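Local atomic coordinates of probable thiol peroxidase (Aquifex aeolicus, PDB entry 2YZH), a protein that probably reduces hydrogen peroxide and organic hydroperoxides to water and alcohols at the expense of thioredoxin, protecting the cell against oxidative stress. Residues P19-K22 with V23-A27; D161-V164 with N165-E169. One frame throughout, in Å; residues are numbered along the deposited sequence.

Contact 1 (P19-K22 with V23-A27). With SO4 (sulfate ion), chain H.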
ATOM      1  N   PRO D  19      -1.806 -15.055  -0.403  1.00 16.03           N
ATOM      2  CA  PRO D  19      -1.796 -16.518  -0.320  1.00 16.67           C
ATOM      3  C   PRO D  19      -3.066 -17.124  -0.906  1.00 17.56           C
ATOM      4  O   PRO D  19      -4.102 -16.463  -0.984  1.00 15.59           O
ATOM      5  CB  PRO D  19      -1.712 -16.763   1.178  1.00 19.01           C
ATOM      6  CG  PRO D  19      -2.612 -15.679   1.704  1.00 15.97           C
ATOM      7  CD  PRO D  19      -2.139 -14.468   0.909  1.00 17.14           C
ATOM      8  N   GLU D  20      -2.984 -18.384  -1.316  1.00 18.35           N
ATOM      9  CA  GLU D  20      -4.146 -19.063  -1.864  1.00 19.34           C
ATOM     10  C   GLU D  20      -4.911 -19.665  -0.688  1.00 20.04           C
ATOM     11  O   GLU D  20      -4.331 -20.354   0.144  1.00 20.80           O
ATOM     12  CB  GLU D  20      -3.717 -20.178  -2.821  1.00 21.79           C
ATOM     13  CG  GLU D  20      -4.869 -20.776  -3.608  1.00 28.01           C
ATOM     14  CD  GLU D  20      -4.480 -22.020  -4.383  1.00 29.77           C
ATOM     15  OE1 GLU D  20      -5.265 -22.439  -5.256  1.00 32.27           O
ATOM     16  OE2 GLU D  20      -3.398 -22.583  -4.115  1.00 33.12           O
ATOM     17  N   LEU D  21      -6.207 -19.390  -0.601  1.00 20.10           N
ATOM     18  CA  LEU D  21      -7.006 -19.944   0.487  1.00 20.92           C
ATOM     19  C   LEU D  21      -7.663 -21.258   0.090  1.00 21.19           C
ATOM     20  O   LEU D  21      -7.913 -21.513  -1.089  1.00 20.99           O
ATOM     21  CB  LEU D  21      -8.084 -18.950   0.924  1.00 22.69           C
ATOM     22  CG  LEU D  21      -7.705 -17.902   1.973  1.00 26.34           C
ATOM     23  CD1 LEU D  21      -6.498 -17.100   1.511  1.00 27.43           C
ATOM     24  CD2 LEU D  21      -8.901 -16.991   2.219  1.00 26.12           C
ATOM     25  N   LYS D  22      -7.932 -22.098   1.080  1.00 21.32           N
ATOM     26  CA  LYS D  22      -8.584 -23.375   0.827  1.00 23.22           C
ATOM     27  C   LYS D  22      -9.671 -23.588   1.873  1.00 21.88           C
ATOM     28  O   LYS D  22      -9.652 -22.970   2.939  1.00 20.51           O
ATOM     29  CB  LYS D  22      -7.576 -24.524   0.901  1.00 25.61           C
ATOM     30  CG  LYS D  22      -7.046 -24.787   2.298  1.00 31.28           C
ATOM     31  CD  LYS D  22      -6.350 -26.139   2.390  1.00 34.64           C
ATOM     32  CE  LYS D  22      -5.833 -26.387   3.796  1.00 36.79           C
ATOM     33  NZ  LYS D  22      -5.256 -27.749   3.937  1.00 40.88           N
ATOM     34  N   VAL D  23     -10.631 -24.448   1.555  1.00 21.27           N
ATOM     35  CA  VAL D  23     -11.709 -24.743   2.484  1.00 20.38           C
ATOM     36  C   VAL D  23     -11.092 -25.244   3.785  1.00 20.83           C
ATOM     37  O   VAL D  23     -10.173 -26.064   3.768  1.00 19.78           O
ATOM     38  CB  VAL D  23     -12.663 -25.803   1.891  1.00 20.58           C
ATOM     39  CG1 VAL D  23     -13.589 -26.355   2.969  1.00 22.69           C
ATOM     40  CG2 VAL D  23     -13.484 -25.171   0.778  1.00 21.01           C
ATOM     41  N   GLY D  24     -11.583 -24.730   4.908  1.00 20.53           N
ATOM     42  CA  GLY D  24     -11.048 -25.128   6.200  1.00 19.84           C
ATOM     43  C   GLY D  24     -10.162 -24.064   6.827  1.00 19.46           C
ATOM     44  O   GLY D  24      -9.982 -24.042   8.046  1.00 19.30           O
ATOM     45  N   ASP D  25      -9.595 -23.187   6.000  1.00 18.01           N
ATOM     46  CA  ASP D  25      -8.733 -22.116   6.506  1.00 17.89           C
ATOM     47  C   ASP D  25      -9.556 -21.086   7.272  1.00 16.75           C
ATOM     48  O   ASP D  25     -10.748 -20.914   7.011  1.00 18.45           O
ATOM     49  CB  ASP D  25      -8.028 -21.375   5.361  1.00 17.96           C
ATOM     50  CG  ASP D  25      -6.945 -22.196   4.690  1.00 20.91           C
ATOM     51  OD1 ASP D  25      -6.490 -23.200   5.276  1.00 21.74           O
ATOM     52  OD2 ASP D  25      -6.535 -21.813   3.571  1.00 21.79           O
ATOM     53  N   ARG D  26      -8.927 -20.398   8.217  1.00 16.62           N
ATOM     54  CA  ARG D  26      -9.629 -19.354   8.952  1.00 17.53           C
ATOM     55  C   ARG D  26      -9.850 -18.236   7.938  1.00 17.91           C
ATOM     56  O   ARG D  26      -8.963 -17.946   7.135  1.00 17.62           O
ATOM     57  CB  ARG D  26      -8.781 -18.834  10.118  1.00 20.81           C
ATOM     58  CG  ARG D  26      -8.618 -19.825  11.261  1.00 27.86           C
ATOM     59  CD  ARG D  26      -8.032 -19.165  12.504  1.00 32.44           C
ATOM     60  NE  ARG D  26      -7.989 -20.093  13.633  1.00 38.20           N
ATOM     61  CZ  ARG D  26      -7.593 -19.763  14.860  1.00 41.49           C
ATOM     62  NH1 ARG D  26      -7.203 -18.521  15.123  1.00 42.76           N
ATOM     63  NH2 ARG D  26      -7.585 -20.675  15.826  1.00 42.03           N
ATOM     64  N   ALA D  27     -11.031 -17.626   7.953  1.00 16.08           N
ATOM     65  CA  ALA D  27     -11.329 -16.543   7.019  1.00 14.26           C
ATOM     66  C   ALA D  27     -10.728 -15.247   7.546  1.00 14.07           C
ATOM     67  O   ALA D  27     -11.096 -14.783   8.625  1.00 14.45           O
ATOM     68  CB  ALA D  27     -12.840 -16.385   6.860  1.00 12.28           C
TER
HETATM   69  S   SO4 H 502       1.144 -18.820  -0.451  1.00 35.19           S
HETATM   70  O1  SO4 H 502       1.352 -18.639   0.999  1.00 35.27           O
HETATM   71  O2  SO4 H 502      -0.201 -19.367  -0.695  1.00 34.73           O
HETATM   72  O3  SO4 H 502       1.290 -17.517  -1.135  1.00 33.90           O
HETATM   73  O4  SO4 H 502       2.148 -19.767  -0.974  1.00 34.81           O
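A type II beta turn runs from Lys22 to Asp25, and these two residues grip each other twice. Asp25 N reaches back to Lys22 O at 3.1 Å, closing the turn. In the other direction Lys22 N gives its hydrogen to Asp25 OD2 at 2.9 Å, meeting the oxygen from above the carboxylate plane, 51° out of it. With Asp25 CG set beside its own backbone N (chi1 -71°), the carboxylate folds back over the start of the turn.

The Lys22 side chain crosses that carboxylate at about a right angle. Its CG lies 3.3 Å from Asp25 OD2, and further along the extended chain CE comes to 3.6 Å from Asp25 OD1. The amine goes past without touching: Lys22 NZ stays 4.9 Å from Asp25 OD1, so any attraction is at a distance. At the third position of the turn Gly24 has a positive phi of 105°, where a side chain would press against Val23 O.

The turn lies in the loop leading into strand 30-34 of the thioredoxin-like peroxiredoxin fold, and Gly24 and Asp25 make backbone hydrogen bonds to Val145. Were Asp25 an alanine, Lys22 N would probably lose this acceptor and the lysine methylenes the carboxylate they lie across.

Upstream, Glu20 N donates to sulfate O2 at 3.0 Å, and Pro19 CA lies 3.3 Å from the same oxygen. The ion, probably from the crystallisation liquor, is also held by Arg5 and by Gly126 N of the second subunit.

Contact 2 (D161-V164 with N165-E169)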
ATOM      1  N   ASP D 161     -26.278 -20.731  -8.743  1.00 28.74           N
ATOM      2  CA  ASP D 161     -26.970 -21.805  -8.037  1.00 29.60           C
ATOM      3  C   ASP D 161     -26.095 -22.534  -7.026  1.00 28.42           C
ATOM      4  O   ASP D 161     -26.533 -22.819  -5.912  1.00 27.68           O
ATOM      5  CB  ASP D 161     -27.532 -22.818  -9.039  1.00 33.15           C
ATOM      6  CG  ASP D 161     -28.520 -22.193 -10.001  1.00 37.32           C
ATOM      7  OD1 ASP D 161     -29.472 -21.534  -9.527  1.00 38.17           O
ATOM      8  OD2 ASP D 161     -28.344 -22.364 -11.228  1.00 39.31           O
ATOM      9  N   GLU D 162     -24.864 -22.839  -7.420  1.00 28.11           N
ATOM     10  CA  GLU D 162     -23.935 -23.550  -6.549  1.00 29.08           C
ATOM     11  C   GLU D 162     -23.765 -22.825  -5.217  1.00 26.59           C
ATOM     12  O   GLU D 162     -23.731 -23.449  -4.157  1.00 27.73           O
ATOM     13  CB  GLU D 162     -22.578 -23.699  -7.244  1.00 30.34           C
ATOM     14  CG  GLU D 162     -21.569 -24.535  -6.476  1.00 35.25           C
ATOM     15  CD  GLU D 162     -20.293 -24.775  -7.260  1.00 37.66           C
ATOM     16  OE1 GLU D 162     -20.364 -25.398  -8.343  1.00 40.29           O
ATOM     17  OE2 GLU D 162     -19.218 -24.339  -6.797  1.00 36.78           O
ATOM     18  N   VAL D 163     -23.662 -21.505  -5.278  1.00 26.29           N
ATOM     19  CA  VAL D 163     -23.505 -20.700  -4.075  1.00 24.77           C
ATOM     20  C   VAL D 163     -24.763 -20.810  -3.211  1.00 25.97           C
ATOM     21  O   VAL D 163     -24.693 -21.173  -2.035  1.00 25.78           O
ATOM     22  CB  VAL D 163     -23.261 -19.218  -4.436  1.00 23.59           C
ATOM     23  CG1 VAL D 163     -23.147 -18.391  -3.179  1.00 22.70           C
ATOM     24  CG2 VAL D 163     -21.993 -19.085  -5.278  1.00 22.60           C
ATOM     25  N   VAL D 164     -25.910 -20.504  -3.808  1.00 27.16           N
ATOM     26  CA  VAL D 164     -27.190 -20.555  -3.106  1.00 28.77           C
ATOM     27  C   VAL D 164     -27.408 -21.877  -2.374  1.00 28.25           C
ATOM     28  O   VAL D 164     -27.780 -21.889  -1.203  1.00 28.19           O
ATOM     29  CB  VAL D 164     -28.366 -20.337  -4.082  1.00 30.27           C
ATOM     30  CG1 VAL D 164     -29.691 -20.441  -3.336  1.00 31.54           C
ATOM     31  CG2 VAL D 164     -28.239 -18.979  -4.747  1.00 30.29           C
ATOM     32  N   ASN D 165     -27.176 -22.989  -3.062  1.00 29.26           N
ATOM     33  CA  ASN D 165     -27.364 -24.300  -2.451  1.00 29.58           C
ATOM     34  C   ASN D 165     -26.454 -24.513  -1.248  1.00 28.68           C
ATOM     35  O   ASN D 165     -26.874 -25.072  -0.236  1.00 28.22           O
ATOM     36  CB  ASN D 165     -27.124 -25.409  -3.477  1.00 32.86           C
ATOM     37  CG  ASN D 165     -28.032 -25.287  -4.686  1.00 34.64           C
ATOM     38  OD1 ASN D 165     -29.222 -24.996  -4.555  1.00 36.37           O
ATOM     39  ND2 ASN D 165     -27.476 -25.519  -5.871  1.00 36.39           N
ATOM     40  N   LYS D 166     -25.207 -24.061  -1.353  1.00 26.88           N
ATOM     41  CA  LYS D 166     -24.264 -24.214  -0.256  1.00 25.34           C
ATOM     42  C   LYS D 166     -24.725 -23.410   0.958  1.00 25.80           C
ATOM     43  O   LYS D 166     -24.705 -23.906   2.087  1.00 26.90           O
ATOM     44  CB  LYS D 166     -22.868 -23.755  -0.688  1.00 25.94           C
ATOM     45  CG  LYS D 166     -21.797 -24.009   0.358  1.00 26.15           C
ATOM     46  CD  LYS D 166     -21.644 -25.493   0.641  1.00 27.12           C
ATOM     47  CE  LYS D 166     -20.615 -25.740   1.724  1.00 28.85           C
ATOM     48  NZ  LYS D 166     -20.404 -27.197   1.979  1.00 33.54           N
ATOM     49  N   VAL D 167     -25.137 -22.167   0.726  1.00 26.35           N
ATOM     50  CA  VAL D 167     -25.614 -21.319   1.810  1.00 27.66           C
ATOM     51  C   VAL D 167     -26.739 -22.034   2.559  1.00 29.07           C
ATOM     52  O   VAL D 167     -26.737 -22.093   3.788  1.00 27.68           O
ATOM     53  CB  VAL D 167     -26.141 -19.972   1.275  1.00 28.16           C
ATOM     54  CG1 VAL D 167     -26.687 -19.132   2.423  1.00 27.19           C
ATOM     55  CG2 VAL D 167     -25.023 -19.220   0.572  1.00 29.15           C
ATOM     56  N   LYS D 168     -27.691 -22.582   1.809  1.00 30.70           N
ATOM     57  CA  LYS D 168     -28.818 -23.296   2.404  1.00 33.09           C
ATOM     58  C   LYS D 168     -28.329 -24.469   3.240  1.00 34.52           C
ATOM     59  O   LYS D 168     -28.819 -24.707   4.346  1.00 33.90           O
ATOM     60  CB  LYS D 168     -29.758 -23.805   1.312  1.00 33.42           C
ATOM     61  CG  LYS D 168     -30.409 -22.703   0.504  1.00 35.88           C
ATOM     62  CD  LYS D 168     -31.359 -23.267  -0.536  1.00 38.58           C
ATOM     63  CE  LYS D 168     -32.040 -22.150  -1.308  1.00 39.45           C
ATOM     64  NZ  LYS D 168     -32.796 -21.242  -0.400  1.00 42.17           N
ATOM     65  N   GLU D 169     -27.355 -25.196   2.704  1.00 35.67           N
ATOM     66  CA  GLU D 169     -26.788 -26.346   3.390  1.00 37.67           C
ATOM     67  C   GLU D 169     -26.207 -25.931   4.738  1.00 38.26           C
ATOM     68  O   GLU D 169     -26.351 -26.645   5.732  1.00 37.18           O
ATOM     69  CB  GLU D 169     -25.686 -26.971   2.537  1.00 40.10           C
ATOM     70  CG  GLU D 169     -25.125 -28.264   3.093  1.00 43.83           C
ATOM     71  CD  GLU D 169     -23.721 -28.534   2.596  1.00 46.99           C
ATOM     72  OE1 GLU D 169     -22.791 -27.829   3.043  1.00 48.91           O
ATOM     73  OE2 GLU D 169     -23.545 -29.438   1.754  1.00 48.73           O
TER
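Lys168 lies along Val164, one turn back on the same helix, and most of its length can be traced against that residue. CB sits 3.7 Å from Val164 O, and CG drops closer, to 3.2 Å from the same oxygen. CD passes it at a longer range, and CE then reaches Val164 CG1 at 3.5 Å, a close methylene-to-methyl contact. There the chain bends (chi4 -58°), turning NZ off its extended course. The two side chains run side by side and point the same way; Val164 CG1, anti to the backbone N and beside the carbonyl carbon (chi1 178°), is the methyl that CE meets.

Helix 160-170 is the C-terminal helix of this thioredoxin-like fold, and these contacts follow its i to i+4 ladder, with Lys168 N bonded to Val164 O. On the inner side Val163 and Val167 line up, CG1 to CG2 at 4.3 Å, and both rest on Ile138 of strand 135-139.

Asn165 folds its amide back over the first turn. Its ND2 is 2.9 Å from Asp161 O, but the angle is too poor for a hydrogen bond; that oxygen is taken instead by Asn165 N in a nearly straight bond. Further on, Lys166 NZ meets Glu169 OE1 at 2.7 Å, a salt bridge made on the syn side of the carboxylate, 19° out of its plane.

Overall arrangement
Contact 1 is a surface turn and contact 2 a partly buried helix; their centres are 19 Å apart and their nearest atoms about 7 Å, so they do not touch. Both nonetheless meet strand 145-150: the turn through backbone bonds to Val145, the helix through side chains on Tyr147 and Gln149. In 19-27 a carboxylate joins the backbone bond of the turn, accepting from a second N-H and lying against lysine methylenes. In 161-169 the hydrogen bonds between the segments run from backbone to backbone, Val163 and Val167 rest on the sheet, Val164 on helix 61-73. Contact 1 also lies near other subunits, whereas no other chain of the assembly touches contact 2.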